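Local coordinates for protein pectate lyase (Cellvibrio cellulosa, PDB 1GXM) that cleaves polygalacturonic acid by anti-beta-elimination, the chain described being the family 10 catalytic module of a longer modular enzyme, at residues 82-87 with 97-102; 105-110 with 142-147; 114-119 with 138-143; 128-131 with 136-139; 176-181 with 224-229. All coordinates share one frame; numbering follows the deposited sequence.

Contact 1: residues 82-87 with 97-102; sequences FLAEVY and DAVRKA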
# COMPACT_ATOMS: atom_id res chain seq x y z
N PHE A 82 -11.80 3.28 10.47
CA PHE A 82 -12.20 4.15 11.55
C PHE A 82 -13.69 4.11 11.81
O PHE A 82 -14.13 3.90 12.95
CB PHE A 82 -11.73 5.56 11.21
CG PHE A 82 -12.28 6.62 12.10
CD1 PHE A 82 -11.91 6.68 13.44
CD2 PHE A 82 -13.16 7.55 11.60
CE1 PHE A 82 -12.43 7.67 14.26
CE2 PHE A 82 -13.67 8.53 12.39
CZ PHE A 82 -13.30 8.61 13.72
N LEU A 83 -14.50 4.24 10.78
CA LEU A 83 -15.94 4.27 11.00
C LEU A 83 -16.47 2.89 11.37
O LEU A 83 -17.47 2.78 12.06
CB LEU A 83 -16.68 4.83 9.79
CG LEU A 83 -16.46 6.31 9.50
CD1 LEU A 83 -17.30 6.73 8.35
CD2 LEU A 83 -16.73 7.15 10.72
N ALA A 84 -15.79 1.83 10.95
CA ALA A 84 -16.19 0.50 11.37
C ALA A 84 -15.99 0.36 12.86
O ALA A 84 -16.81 -0.26 13.56
CB ALA A 84 -15.41 -0.57 10.61
N GLU A 85 -14.89 0.91 13.36
CA GLU A 85 -14.59 0.89 14.78
C GLU A 85 -15.62 1.74 15.53
O GLU A 85 -16.11 1.34 16.55
CB GLU A 85 -13.18 1.40 15.05
CG GLU A 85 -12.81 1.49 16.52
CD GLU A 85 -12.67 0.14 17.21
OE1 GLU A 85 -12.52 -0.88 16.53
OE2 GLU A 85 -12.69 0.10 18.47
N VAL A 86 -15.96 2.90 14.99
CA VAL A 86 -16.99 3.73 15.60
C VAL A 86 -18.31 2.99 15.66
O VAL A 86 -19.00 3.06 16.68
CB VAL A 86 -17.15 5.07 14.84
CG1 VAL A 86 -18.37 5.83 15.34
CG2 VAL A 86 -15.92 5.90 14.99
N TYR A 87 -18.67 2.29 14.60
CA TYR A 87 -19.88 1.48 14.60
C TYR A 87 -19.81 0.39 15.67
O TYR A 87 -20.78 0.16 16.41
CB TYR A 87 -20.15 0.86 13.23
CG TYR A 87 -21.37 -0.01 13.27
CD1 TYR A 87 -22.59 0.51 13.67
CD2 TYR A 87 -21.30 -1.35 12.94
CE1 TYR A 87 -23.73 -0.29 13.75
CE2 TYR A 87 -22.43 -2.16 12.99
CZ TYR A 87 -23.65 -1.62 13.41
OH TYR A 87 -24.77 -2.42 13.45
N ASP A 97 -23.63 1.85 7.62
CA ASP A 97 -24.04 2.10 6.24
C ASP A 97 -22.86 2.64 5.45
O ASP A 97 -22.66 2.28 4.30
CB ASP A 97 -25.18 3.10 6.20
CG ASP A 97 -26.46 2.55 6.77
OD1 ASP A 97 -26.60 1.31 6.90
OD2 ASP A 97 -27.38 3.30 7.13
N ALA A 98 -22.10 3.51 6.06
CA ALA A 98 -20.96 4.12 5.37
C ALA A 98 -19.88 3.10 5.10
O ALA A 98 -19.31 3.07 4.02
CB ALA A 98 -20.40 5.22 6.20
N VAL A 99 -19.60 2.26 6.08
CA VAL A 99 -18.62 1.21 5.90
C VAL A 99 -19.03 0.27 4.77
O VAL A 99 -18.21 -0.13 3.98
CB VAL A 99 -18.41 0.40 7.19
CG1 VAL A 99 -17.48 -0.75 6.97
CG2 VAL A 99 -17.82 1.29 8.26
N ARG A 100 -20.31 -0.09 4.71
CA ARG A 100 -20.79 -0.92 3.61
C ARG A 100 -20.60 -0.26 2.25
O ARG A 100 -20.26 -0.92 1.28
CB ARG A 100 -22.24 -1.31 3.86
CG ARG A 100 -22.39 -2.25 5.06
CD ARG A 100 -23.83 -2.53 5.46
NE ARG A 100 -24.55 -3.07 4.31
CZ ARG A 100 -24.46 -4.33 3.90
NH1 ARG A 100 -23.73 -5.20 4.56
NH2 ARG A 100 -25.11 -4.73 2.81
N LYS A 101 -20.86 1.04 2.17
CA LYS A 101 -20.68 1.76 0.91
C LYS A 101 -19.20 1.82 0.52
O LYS A 101 -18.88 1.69 -0.64
CB LYS A 101 -21.26 3.17 0.95
CG LYS A 101 -22.80 3.18 0.95
CD LYS A 101 -23.36 4.57 0.73
CE LYS A 101 -23.32 4.98 -0.74
NZ LYS A 101 -23.98 6.30 -0.98
N ALA A 102 -18.35 1.95 1.52
CA ALA A 102 -16.90 2.01 1.29
C ALA A 102 -16.34 0.69 0.81
O ALA A 102 -15.52 0.67 -0.09
CB ALA A 102 -16.17 2.43 2.54

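Contact 2: residues 105-110 with 142-147; sequences FLVNSQ and TVLDFA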
# COMPACT_ATOMS: atom_id res chain seq x y z
N PHE A 105 -17.45 0.27 -2.66
CA PHE A 105 -16.61 1.11 -3.49
C PHE A 105 -15.30 0.40 -3.86
O PHE A 105 -14.91 0.34 -5.02
CB PHE A 105 -16.28 2.40 -2.77
CG PHE A 105 -15.23 3.21 -3.45
CD1 PHE A 105 -15.55 4.02 -4.53
CD2 PHE A 105 -13.91 3.14 -3.05
CE1 PHE A 105 -14.56 4.73 -5.19
CE2 PHE A 105 -12.93 3.87 -3.71
CZ PHE A 105 -13.27 4.65 -4.77
N LEU A 106 -14.63 -0.14 -2.85
CA LEU A 106 -13.36 -0.80 -3.10
C LEU A 106 -13.53 -1.96 -4.07
O LEU A 106 -12.78 -2.10 -5.03
CB LEU A 106 -12.71 -1.29 -1.82
CG LEU A 106 -12.20 -0.23 -0.84
CD1 LEU A 106 -11.64 -0.92 0.36
CD2 LEU A 106 -11.12 0.64 -1.46
N VAL A 107 -14.55 -2.78 -3.85
CA VAL A 107 -14.77 -3.90 -4.75
C VAL A 107 -15.20 -3.43 -6.14
O VAL A 107 -14.72 -3.94 -7.15
CB VAL A 107 -15.74 -4.93 -4.18
CG1 VAL A 107 -15.92 -6.08 -5.18
CG2 VAL A 107 -15.20 -5.45 -2.83
N ASN A 108 -16.07 -2.43 -6.20
CA ASN A 108 -16.50 -1.88 -7.49
C ASN A 108 -15.34 -1.34 -8.30
O ASN A 108 -15.35 -1.40 -9.53
CB ASN A 108 -17.52 -0.77 -7.33
CG ASN A 108 -18.89 -1.29 -7.00
OD1 ASN A 108 -19.21 -2.46 -7.24
ND2 ASN A 108 -19.72 -0.41 -6.44
N SER A 109 -14.33 -0.81 -7.60
CA SER A 109 -13.16 -0.25 -8.27
C SER A 109 -12.25 -1.29 -8.87
O SER A 109 -11.40 -0.97 -9.68
CB SER A 109 -12.37 0.60 -7.31
OG SER A 109 -11.54 -0.17 -6.47
N GLN A 110 -12.42 -2.54 -8.46
CA GLN A 110 -11.48 -3.58 -8.81
C GLN A 110 -11.65 -4.03 -10.25
O GLN A 110 -12.75 -4.32 -10.70
CB GLN A 110 -11.62 -4.77 -7.86
CG GLN A 110 -10.51 -5.77 -7.99
CD GLN A 110 -10.59 -6.83 -6.93
OE1 GLN A 110 -11.67 -7.37 -6.66
NE2 GLN A 110 -9.46 -7.13 -6.31
N THR A 142 -5.93 -5.52 2.43
CA THR A 142 -5.85 -5.90 3.84
C THR A 142 -7.18 -5.59 4.53
O THR A 142 -7.70 -6.41 5.28
CB THR A 142 -4.71 -5.16 4.53
OG1 THR A 142 -3.46 -5.57 3.93
CG2 THR A 142 -4.58 -5.56 6.01
N VAL A 143 -7.73 -4.42 4.26
CA VAL A 143 -9.03 -4.06 4.84
C VAL A 143 -10.07 -5.09 4.40
O VAL A 143 -10.84 -5.60 5.23
CB VAL A 143 -9.47 -2.66 4.42
CG1 VAL A 143 -10.89 -2.40 4.88
CG2 VAL A 143 -8.54 -1.61 4.99
N LEU A 144 -10.13 -5.36 3.11
CA LEU A 144 -11.12 -6.31 2.60
C LEU A 144 -10.90 -7.70 3.20
O LEU A 144 -11.85 -8.40 3.48
CB LEU A 144 -11.10 -6.36 1.07
CG LEU A 144 -11.59 -5.08 0.41
CD1 LEU A 144 -11.34 -5.17 -1.07
CD2 LEU A 144 -13.06 -4.82 0.70
N ASP A 145 -9.65 -8.08 3.38
CA ASP A 145 -9.34 -9.37 3.99
C ASP A 145 -9.76 -9.42 5.45
O ASP A 145 -10.28 -10.42 5.90
CB ASP A 145 -7.87 -9.68 3.87
CG ASP A 145 -7.52 -11.00 4.46
OD1 ASP A 145 -7.86 -12.05 3.86
OD2 ASP A 145 -6.91 -11.06 5.53
N PHE A 146 -9.53 -8.35 6.19
CA PHE A 146 -10.00 -8.31 7.56
C PHE A 146 -11.54 -8.40 7.58
O PHE A 146 -12.11 -9.12 8.39
CB PHE A 146 -9.51 -7.05 8.26
CG PHE A 146 -8.17 -7.21 8.93
CD1 PHE A 146 -7.08 -7.67 8.22
CD2 PHE A 146 -8.01 -6.90 10.26
CE1 PHE A 146 -5.87 -7.82 8.83
CE2 PHE A 146 -6.79 -7.02 10.87
CZ PHE A 146 -5.71 -7.50 10.16
N ALA A 147 -12.20 -7.70 6.66
CA ALA A 147 -13.65 -7.74 6.58
C ALA A 147 -14.08 -9.17 6.25
O ALA A 147 -14.98 -9.73 6.90
CB ALA A 147 -14.15 -6.76 5.53

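Contact 3: residues 114-119 with 138-143; sequences GALPQF and AYALTV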
# COMPACT_ATOMS: atom_id res chain seq x y z
N GLY A 114 -8.07 -8.09 -10.72
CA GLY A 114 -7.82 -7.89 -9.31
C GLY A 114 -7.15 -6.57 -8.97
O GLY A 114 -7.10 -6.21 -7.81
N ALA A 115 -6.63 -5.86 -9.96
CA ALA A 115 -5.98 -4.58 -9.73
C ALA A 115 -6.94 -3.61 -9.08
O ALA A 115 -8.13 -3.56 -9.43
CB ALA A 115 -5.53 -4.02 -11.03
N LEU A 116 -6.43 -2.78 -8.18
CA LEU A 116 -7.15 -1.64 -7.64
C LEU A 116 -6.52 -0.35 -8.13
O LEU A 116 -5.32 -0.15 -7.96
CB LEU A 116 -7.14 -1.64 -6.11
CG LEU A 116 -7.77 -2.87 -5.47
CD1 LEU A 116 -7.72 -2.76 -3.98
CD2 LEU A 116 -9.20 -2.99 -5.86
N PRO A 117 -7.31 0.53 -8.72
CA PRO A 117 -6.82 1.82 -9.19
C PRO A 117 -6.70 2.80 -8.06
O PRO A 117 -7.25 2.64 -6.98
CB PRO A 117 -7.92 2.25 -10.15
CG PRO A 117 -9.15 1.70 -9.54
CD PRO A 117 -8.76 0.37 -8.98
N GLN A 118 -5.97 3.87 -8.32
CA GLN A 118 -5.79 4.92 -7.34
C GLN A 118 -7.06 5.73 -7.12
O GLN A 118 -7.35 6.13 -6.01
CB GLN A 118 -4.66 5.83 -7.77
CG GLN A 118 -4.21 6.78 -6.70
CD GLN A 118 -3.14 7.75 -7.19
OE1 GLN A 118 -2.04 7.84 -6.60
NE2 GLN A 118 -3.44 8.47 -8.22
N PHE A 119 -7.76 6.04 -8.20
CA PHE A 119 -9.01 6.77 -8.17
C PHE A 119 -10.05 5.97 -8.93
O PHE A 119 -9.74 5.37 -9.96
CB PHE A 119 -8.90 8.12 -8.86
CG PHE A 119 -8.25 9.18 -8.04
CD1 PHE A 119 -6.88 9.22 -7.92
CD2 PHE A 119 -9.00 10.15 -7.42
CE1 PHE A 119 -6.27 10.19 -7.19
CE2 PHE A 119 -8.38 11.14 -6.69
CZ PHE A 119 -7.02 11.15 -6.57
N ALA A 138 -2.29 -2.65 -1.48
CA ALA A 138 -2.01 -3.65 -0.48
C ALA A 138 -2.85 -3.43 0.76
O ALA A 138 -3.36 -4.38 1.34
CB ALA A 138 -0.54 -3.65 -0.11
N TYR A 139 -3.01 -2.19 1.20
CA TYR A 139 -3.73 -1.95 2.44
C TYR A 139 -5.22 -2.00 2.20
O TYR A 139 -5.95 -2.41 3.07
CB TYR A 139 -3.28 -0.66 3.13
CG TYR A 139 -1.91 -0.73 3.78
CD1 TYR A 139 -1.06 -1.84 3.63
CD2 TYR A 139 -1.46 0.34 4.52
CE1 TYR A 139 0.20 -1.86 4.23
CE2 TYR A 139 -0.22 0.33 5.10
CZ TYR A 139 0.61 -0.78 4.95
OH TYR A 139 1.86 -0.79 5.54
N ALA A 140 -5.68 -1.64 1.00
CA ALA A 140 -7.09 -1.84 0.64
C ALA A 140 -7.45 -3.32 0.69
O ALA A 140 -8.49 -3.70 1.19
CB ALA A 140 -7.39 -1.28 -0.71
N LEU A 141 -6.58 -4.15 0.14
CA LEU A 141 -6.81 -5.59 0.18
C LEU A 141 -6.78 -6.10 1.60
O LEU A 141 -7.50 -7.02 1.94
CB LEU A 141 -5.82 -6.36 -0.69
CG LEU A 141 -5.94 -6.09 -2.17
CD1 LEU A 141 -4.83 -6.77 -2.90
CD2 LEU A 141 -7.28 -6.56 -2.70
N THR A 142 -5.93 -5.52 2.43
CA THR A 142 -5.85 -5.90 3.84
C THR A 142 -7.18 -5.59 4.53
O THR A 142 -7.70 -6.41 5.28
CB THR A 142 -4.71 -5.16 4.53
OG1 THR A 142 -3.46 -5.57 3.93
CG2 THR A 142 -4.58 -5.56 6.01
N VAL A 143 -7.73 -4.42 4.26
CA VAL A 143 -9.03 -4.06 4.84
C VAL A 143 -10.07 -5.09 4.40
O VAL A 143 -10.84 -5.60 5.23
CB VAL A 143 -9.47 -2.66 4.42
CG1 VAL A 143 -10.89 -2.40 4.88
CG2 VAL A 143 -8.54 -1.61 4.99

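Contact 4: residues 128-131 with 136-139; sequences DHAT and GMAY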
# COMPACT_ATOMS: atom_id res chain seq x y z
N ASP A 128 -5.21 5.25 -13.10
CA ASP A 128 -5.97 4.05 -13.46
C ASP A 128 -5.18 2.77 -13.19
O ASP A 128 -5.76 1.69 -13.17
CB ASP A 128 -6.30 4.06 -14.95
CG ASP A 128 -7.31 5.09 -15.34
OD1 ASP A 128 -7.78 5.88 -14.49
OD2 ASP A 128 -7.64 5.17 -16.54
N HIS A 129 -3.86 2.88 -13.06
CA HIS A 129 -3.03 1.71 -12.90
C HIS A 129 -3.31 1.02 -11.57
O HIS A 129 -3.82 1.64 -10.64
CB HIS A 129 -1.55 2.05 -12.96
CG HIS A 129 -1.10 2.55 -14.29
ND1 HIS A 129 -1.56 2.02 -15.48
CD2 HIS A 129 -0.22 3.52 -14.61
CE1 HIS A 129 -0.97 2.67 -16.47
NE2 HIS A 129 -0.15 3.57 -15.98
N ALA A 130 -2.98 -0.27 -11.50
CA ALA A 130 -2.90 -0.95 -10.22
C ALA A 130 -1.91 -0.16 -9.37
O ALA A 130 -0.74 -0.01 -9.73
CB ALA A 130 -2.39 -2.38 -10.41
N THR A 131 -2.38 0.35 -8.24
CA THR A 131 -1.63 1.36 -7.49
C THR A 131 -1.17 0.82 -6.17
O THR A 131 -1.91 0.77 -5.21
CB THR A 131 -2.47 2.58 -7.30
OG1 THR A 131 -2.78 3.11 -8.59
CG2 THR A 131 -1.67 3.68 -6.59
N GLY A 136 -1.55 1.72 -1.23
CA GLY A 136 -2.96 1.77 -1.55
C GLY A 136 -3.58 0.40 -1.78
O GLY A 136 -4.46 -0.05 -1.06
N MET A 137 -3.11 -0.29 -2.82
CA MET A 137 -3.71 -1.56 -3.14
C MET A 137 -3.50 -2.57 -2.02
O MET A 137 -4.41 -3.31 -1.67
CB MET A 137 -3.18 -2.10 -4.46
CG MET A 137 -3.79 -3.41 -4.85
SD MET A 137 -3.49 -3.79 -6.58
CE MET A 137 -4.06 -5.45 -6.60
N ALA A 138 -2.29 -2.65 -1.48
CA ALA A 138 -2.01 -3.65 -0.48
C ALA A 138 -2.85 -3.43 0.76
O ALA A 138 -3.36 -4.38 1.34
CB ALA A 138 -0.54 -3.65 -0.11
N TYR A 139 -3.01 -2.19 1.20
CA TYR A 139 -3.73 -1.95 2.44
C TYR A 139 -5.22 -2.00 2.20
O TYR A 139 -5.95 -2.41 3.07
CB TYR A 139 -3.28 -0.66 3.13
CG TYR A 139 -1.91 -0.73 3.78
CD1 TYR A 139 -1.06 -1.84 3.63
CD2 TYR A 139 -1.46 0.34 4.52
CE1 TYR A 139 0.20 -1.86 4.23
CE2 TYR A 139 -0.22 0.33 5.10
CZ TYR A 139 0.61 -0.78 4.95
OH TYR A 139 1.86 -0.79 5.54

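Contact 5: residues 176-181 with 224-229; sequences DYILKA and AFLMTQ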
# COMPACT_ATOMS: atom_id res chain seq x y z
N ASP A 176 -4.11 -12.74 -6.65
CA ASP A 176 -3.77 -13.25 -7.96
C ASP A 176 -3.04 -12.17 -8.75
O ASP A 176 -2.03 -12.44 -9.39
CB ASP A 176 -5.03 -13.72 -8.68
CG ASP A 176 -4.74 -14.41 -9.96
OD1 ASP A 176 -4.24 -15.56 -9.91
OD2 ASP A 176 -4.95 -13.87 -11.06
N TYR A 177 -3.59 -10.95 -8.74
CA TYR A 177 -2.94 -9.84 -9.42
C TYR A 177 -1.49 -9.65 -8.96
O TYR A 177 -0.56 -9.52 -9.75
CB TYR A 177 -3.73 -8.52 -9.24
CG TYR A 177 -3.09 -7.44 -10.02
CD1 TYR A 177 -2.05 -6.69 -9.48
CD2 TYR A 177 -3.43 -7.22 -11.34
CE1 TYR A 177 -1.40 -5.79 -10.22
CE2 TYR A 177 -2.78 -6.31 -12.09
CZ TYR A 177 -1.75 -5.57 -11.52
OH TYR A 177 -1.05 -4.67 -12.28
N ILE A 178 -1.33 -9.58 -7.65
CA ILE A 178 -0.02 -9.35 -7.05
C ILE A 178 0.97 -10.43 -7.47
O ILE A 178 2.09 -10.14 -7.84
CB ILE A 178 -0.16 -9.25 -5.53
CG1 ILE A 178 -0.80 -7.91 -5.17
CG2 ILE A 178 1.17 -9.42 -4.84
CD1 ILE A 178 -1.28 -7.84 -3.78
N LEU A 179 0.52 -11.67 -7.47
CA LEU A 179 1.39 -12.77 -7.84
C LEU A 179 1.79 -12.68 -9.31
O LEU A 179 2.94 -12.92 -9.65
CB LEU A 179 0.72 -14.10 -7.56
CG LEU A 179 0.50 -14.42 -6.09
CD1 LEU A 179 -0.37 -15.67 -5.96
CD2 LEU A 179 1.81 -14.57 -5.32
N LYS A 180 0.84 -12.32 -10.18
CA LYS A 180 1.13 -12.18 -11.61
C LYS A 180 2.01 -10.97 -11.90
O LYS A 180 2.79 -10.96 -12.84
CB LYS A 180 -0.16 -12.10 -12.40
CG LYS A 180 -0.79 -13.44 -12.61
CD LYS A 180 -2.12 -13.30 -13.29
CE LYS A 180 -2.67 -14.66 -13.70
NZ LYS A 180 -2.80 -15.54 -12.54
N ALA A 181 1.90 -9.93 -11.07
CA ALA A 181 2.63 -8.70 -11.30
C ALA A 181 4.05 -8.75 -10.79
O ALA A 181 4.89 -7.95 -11.20
CB ALA A 181 1.89 -7.54 -10.68
N ALA A 224 3.71 -7.58 3.15
CA ALA A 224 2.97 -7.64 4.39
C ALA A 224 1.55 -8.14 4.11
O ALA A 224 1.04 -9.01 4.81
CB ALA A 224 2.94 -6.29 5.05
N PHE A 225 0.91 -7.61 3.08
CA PHE A 225 -0.41 -8.12 2.70
C PHE A 225 -0.36 -9.61 2.36
O PHE A 225 -1.19 -10.38 2.82
CB PHE A 225 -1.01 -7.38 1.52
CG PHE A 225 -2.16 -8.11 0.95
CD1 PHE A 225 -3.34 -8.23 1.65
CD2 PHE A 225 -2.01 -8.81 -0.23
CE1 PHE A 225 -4.36 -9.02 1.16
CE2 PHE A 225 -3.02 -9.59 -0.71
CZ PHE A 225 -4.20 -9.68 -0.02
N LEU A 226 0.59 -10.02 1.54
CA LEU A 226 0.69 -11.43 1.19
C LEU A 226 0.86 -12.31 2.40
O LEU A 226 0.34 -13.42 2.43
CB LEU A 226 1.81 -11.69 0.20
CG LEU A 226 1.56 -11.20 -1.22
CD1 LEU A 226 2.85 -11.45 -2.01
CD2 LEU A 226 0.37 -11.85 -1.89
N MET A 227 1.56 -11.81 3.40
CA MET A 227 1.80 -12.53 4.62
C MET A 227 0.55 -12.66 5.50
O MET A 227 0.58 -13.43 6.46
CB MET A 227 2.97 -11.91 5.38
CG MET A 227 4.27 -12.18 4.68
SD MET A 227 5.66 -11.28 5.33
CE MET A 227 6.28 -12.39 6.57
N THR A 228 -0.52 -11.94 5.19
CA THR A 228 -1.79 -12.13 5.88
C THR A 228 -2.59 -13.28 5.26
O THR A 228 -3.58 -13.72 5.83
CB THR A 228 -2.70 -10.88 5.87
OG1 THR A 228 -3.20 -10.66 4.53
CG2 THR A 228 -1.97 -9.58 6.32
N GLN A 229 -2.21 -13.72 4.07
CA GLN A 229 -2.98 -14.70 3.31
C GLN A 229 -2.59 -16.12 3.66
O GLN A 229 -1.50 -16.37 4.18
CB GLN A 229 -2.78 -14.46 1.81
CG GLN A 229 -3.32 -13.13 1.38
CD GLN A 229 -4.80 -13.01 1.73
OE1 GLN A 229 -5.62 -13.70 1.14
NE2 GLN A 229 -5.12 -12.20 2.73

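Contact 1: residues 82-87 with 97-102
Leu83 and Ala84 meet Ala98 and Val99 across an antiparallel alpha-alpha hairpin, in which helix 77-90 is followed after a short turn by helix 93-109. The axes of the two short segments approach to 9.0 Å and run at 148° to each other. The hairpin closes most tightly at Ala84 and Val99, whose CA atoms are 6.0 Å apart, a spacing that the single methyl of the alanine permits. Val99 sets CG2 against the backbone of the facing helix: this methyl lies 3.4 Å from Ala84 N and 3.7 Å from Leu83 C, so it rests on the peptide unit joining the two residues. The valine torsion (chi1 175°) places CG2 opposite its own carbonyl carbon, and both methyls touch Ala84 CB, CG2 at 3.8 Å and CG1 at 4.2 Å. Leu83 CB lies 4.0 Å from Val99 CG2, and Leu83 CD1 goes on to meet Ala98 CB at 4.1 Å. The side chains that meet are all apolar, and all four residues are buried. Helix 37-42 covers one flank, with Ala37 against Leu83 and Leu41 against Ala98, while Pro153 and Phe154 lie on Ala84 and Val158 on Val99.

Contact 2: residues 105-110 with 142-147
Leu144 of helix 136-148 projects toward the last turn of helix 93-109 and is received there by Leu106 and Val107. These three side chains account for nearly all of the surface the segments hide from each other, and Leu144 has the greatest share. Its forked end is divided between the two partners. One branch, CD1, lies 4.2 Å from Leu106 CB, near the root of that side chain; the other, CD2, touches both Leu106 CD1 and Val107 CG2, each at 4.2 Å. Leu106 also sets CD1 against Leu144 CG. The two leucines thus cross at a slant, each placing a methyl against an inner carbon of the other as well as meeting at their forks. In both leucines CG stands opposite the carbonyl carbon (chi1 -68°) and the chain then extends, which carries the methyls out from their helices and lets them bridge a backbone separation of 8.2 Å between Leu106 CA and Leu144 CA. These are light contacts, with no approach shorter than 4.2 Å. Within segment 105-110, Ser109 OG donates to Leu106 O at 2.7 Å, which satisfies this buried hydroxyl. Met80 of helix 77-90 backs Leu106, whereas Val171 of helix 161-181 lies against Leu144 and Arg166 of that helix against Val107. Helices 93-109 and 136-148 are neighbours in the helical part of the module, which is probably an alpha/alpha-toroid-like arrangement, as in family 10 lyases of the six-hairpin clan.

Contact 3: residues 114-119 with 138-143
The CA atoms of Leu116 and Ala140 are 8.3 Å apart, the nearest such pair between an irregular loop, 114-119, and the helical segment 138-143. Leu116 alone of the loop residues bridges this distance. A chi1 of -60° sets its CG beside the backbone N and sends the branch CD1 forward to the helix surface, where it sits 3.6 Å from Ala140 CB and 4.0 Å from Leu141 CD2. One methyl therefore fills the notch between two successive side chains of helix 136-148: the short alanine lets it come close, and Leu141 CD2 flanks it. This is a loop-on-helix contact in the helical part of the catalytic module, in which the connection after helix 93-109 folds back over helix 136-148 on its way to the short strand 119-120. Backbone hydrogen bonding of Leu116 with Thr131 ties this loop to strand 130-131. Within the helix, Ala138 O is gripped by two donors from Thr142, the backbone N at 3.0 Å and OG1 at 2.9 Å, which arrive from opposite faces of the carbonyl plane; the buried hydroxyl is thereby satisfied internally. Ile77 of helix 77-90 touches Ala140, while Phe225 of helix 219-226 packs on Leu141.

Contact 4: residues 128-131 with 136-139
With CG opposite the backbone N (chi1 -179°) and the rest of the chain extended, Met137 leads its sulfur away from Thr131 and alongside Ala130, where SD comes to 4.2 Å from Ala130 CB. The same residue binds the strand with its main chain. Met137 N donates to Thr131 O at 2.9 Å, the donor lying in the carbonyl plane, although the hydrogen points somewhat off line (142° at the hydrogen). Met137 CB is 3.2 Å from Thr131 O, so the oxygen accepts the amide hydrogen bond and is also in close contact with the methylene. Gly136, which has no side chain, brings its carbonyl carbon C to 3.8 Å from the same oxygen. Thr131 OG1 donates to His129 O at 2.7 Å from above the carbonyl plane, within its own segment, and takes no part in the crossing. Tyr177 of helix 161-181 touches both Ala130 and Met137. The arrangement is a tight strand-to-helix connection: strand 130-131, which pairs antiparallel with 195-196, hands the chain through four residues to helix 136-148, and its last carbonyl engages an amide of the first helical turn.

Contact 5: residues 176-181 with 224-229
Ile178, on the final turns of helix 161-181, faces Leu226 of helix 219-226 with 8.5 Å between their CA atoms, and Leu226 opens a type I beta turn that runs to Gln229. The isoleucine divides its two branches between two partners. Its CG2, opposite the backbone N, lies 3.9 Å from both Leu226 CD1 and Leu226 CD2, so this methyl nestles in the fork of the leucine, the two side chains lying alongside and running opposite ways. The longer branch leaves beside the backbone N (chi1 -74°) and takes CD1 to the ring of Phe225, 3.8 Å from CD2 of that phenylalanine, with an oblique approach.

The contact itself is apolar; several polar bonds lie within the segments. Phe225 O accepts from both Thr228 OG1, at 2.7 Å and in the carbonyl plane, and Thr228 N, which fixes Thr228 against Phe225. Gln229 NE2 then donates to Thr228 OG1 at 3.0 Å in a nearly straight bond (167°), and it also reaches Asp145 on helix 136-148. On the other segment, Lys180 NZ meets Asp176 OD1 at 3.0 Å in a salt bridge between residues four apart, one turn along the helix and well removed from the apolar interface. Around the contact, Leu141 of helix 136-148 touches both Ile178 and Phe225, and Val239 of helix 233-246 lies on Leu226, so the joint is set between four helices.

All five contacts are buried, yet they differ in depth: the centres of contacts 3 and 4 lie about 7 Å from the centre of the chain, whereas that of contact 1 is about 20 Å away, in the outlying helical hairpin. Helix 93-109 serves contacts 1 and 2, and helix 136-148 joins contacts 2, 3 and 4, which take overlapping parts of it. Contact 5 shares no helix with the others but touches contacts 2, 3 and 4, partly through Phe225. Aliphatic methyls carry the helix-helix contacts 1 and 2 and the loop-helix contact 3; contact 5 adds an aromatic ring. Contact 4 alone is bridged by a hydrogen bond, where the strand passes into the helix.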